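Local coordinates for protein geranyltranstransferase (Staphylococcus aureus, PDB 1RTR) that synthesises farnesyl pyrophosphate, probably by joining isopentenyl pyrophosphate to shorter allylic pyrophosphates as its prenyltransferase relatives do, at residues K66-A70 with L122-D126. Sequence-based numbering, arbitrary orientation.
Sequences KSAIA and LISSD
Two helices of the all-helical polyprenyl synthetase (prenyltransferase) fold pack here: the N-terminal end of helix 65-83, through Lys66, Ile69 and Ala70, meets Leu122 and Ile123 in the last turn of helix 105-124 and Asp126 just beyond it. Of the CA atoms, those of Ser67 and Ile123 are nearest, 5.7 Å apart. Leu122 works with both branches: CD2 lies against the methyl branch of Ile69, 3.3 Å from its CG2, while CD1 touches Lys66 CD. The end of the Ile69 side chain turns away, and the residue also packs on Glu16 and Leu17 of helix 6-18. Beside this pair, Ile123 reaches in with its ethyl arm, its CD1 resting 3.6 Å from Ala70 CB and its CG1 passing Ser67 OG. Helix 131-145 also covers Ile123, with Val137, Leu138 and Leu141.

The Lys66 aliphatic chain crosses Leu122 at about a right angle, with its CD 3.4 Å from the backbone O of Leu122, and runs past the Asp126 carboxylate. Their charged ends do not pair: NZ stays 5.3 Å from Asp126 OD2, and that oxygen bonds instead to the backbone N of Arg128. The other oxygen, OD1, faces the start of helix 65-83 and meets the backbone amides of Lys66 and Ser67 through water. One water accepts from Lys66 N at 2.9 Å and lies beside OD1. A second water accepts from Ser67 N at 2.7 Å, also bonds Ser67 OG, and sits 2.9 Å from Asp126 OD1. Relayed by water, these amides may weakly favour the charged form of the carboxylate. Asp126 chi1 of -170°, with CG trans to the residue's own amide nitrogen, swings the carboxylate toward helix 65-83 and sets OD1 against Lys66 CB.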
# COMPACT_ATOMS: atom_id res chain seq x y z
N LYS A 66 -2.80 0.23 -16.98
CA LYS A 66 -2.03 0.48 -15.77
C LYS A 66 -2.82 0.10 -14.51
O LYS A 66 -2.27 -0.55 -13.62
CB LYS A 66 -1.49 1.91 -15.72
CG LYS A 66 -0.27 2.15 -16.63
CD LYS A 66 0.72 3.15 -16.01
CE LYS A 66 1.42 4.03 -17.06
NZ LYS A 66 2.58 3.32 -17.69
N SER A 67 -4.10 0.48 -14.47
CA SER A 67 -5.00 0.11 -13.36
C SER A 67 -5.12 -1.40 -13.21
O SER A 67 -5.03 -1.93 -12.09
CB SER A 67 -6.39 0.73 -13.54
OG SER A 67 -6.33 2.14 -13.38
N ALA A 68 -5.29 -2.10 -14.34
CA ALA A 68 -5.29 -3.56 -14.38
C ALA A 68 -3.98 -4.16 -13.85
O ALA A 68 -4.01 -5.13 -13.09
CB ALA A 68 -5.58 -4.07 -15.79
N ILE A 69 -2.85 -3.59 -14.26
CA ILE A 69 -1.54 -4.05 -13.75
C ILE A 69 -1.46 -3.83 -12.24
O ILE A 69 -1.08 -4.74 -11.50
CB ILE A 69 -0.37 -3.32 -14.46
CG1 ILE A 69 -0.34 -3.64 -15.96
CG2 ILE A 69 0.96 -3.69 -13.83
CD1 ILE A 69 -0.17 -5.14 -16.29
N ALA A 70 -1.80 -2.62 -11.80
CA ALA A 70 -1.93 -2.31 -10.38
C ALA A 70 -2.79 -3.35 -9.66
O ALA A 70 -2.37 -3.91 -8.65
CB ALA A 70 -2.50 -0.93 -10.17
N LEU A 122 1.84 3.23 -9.93
CA LEU A 122 1.44 2.96 -11.31
C LEU A 122 0.20 3.73 -11.75
O LEU A 122 0.18 4.29 -12.85
CB LEU A 122 1.25 1.46 -11.53
CG LEU A 122 1.62 0.89 -12.90
CD1 LEU A 122 2.95 1.45 -13.45
CD2 LEU A 122 1.66 -0.62 -12.83
N ILE A 123 -0.83 3.78 -10.91
CA ILE A 123 -2.05 4.50 -11.27
C ILE A 123 -1.78 5.99 -11.26
O ILE A 123 -2.17 6.70 -12.19
CB ILE A 123 -3.25 4.13 -10.34
CG1 ILE A 123 -3.79 2.75 -10.68
CG2 ILE A 123 -4.38 5.18 -10.45
CD1 ILE A 123 -4.40 2.04 -9.53
N SER A 124 -1.09 6.44 -10.21
CA SER A 124 -0.81 7.86 -10.04
C SER A 124 0.08 8.43 -11.15
O SER A 124 0.09 9.64 -11.38
CB SER A 124 -0.20 8.13 -8.66
OG SER A 124 1.11 7.62 -8.56
N SER A 125 0.78 7.55 -11.86
CA SER A 125 1.65 7.95 -12.96
C SER A 125 1.08 7.77 -14.36
O SER A 125 1.72 8.15 -15.34
CB SER A 125 3.00 7.23 -12.86
OG SER A 125 2.88 5.87 -13.24
N ASP A 126 -0.12 7.21 -14.47
CA ASP A 126 -0.74 6.94 -15.77
C ASP A 126 -1.24 8.18 -16.50
O ASP A 126 -2.28 8.74 -16.15
CB ASP A 126 -1.89 5.95 -15.63
CG ASP A 126 -2.41 5.44 -16.96
OD1 ASP A 126 -3.28 4.55 -16.94
OD2 ASP A 126 -2.03 5.87 -18.08
O HOH W 1 -3.14 2.64 -18.59
O HOH W 2 -5.15 2.59 -15.84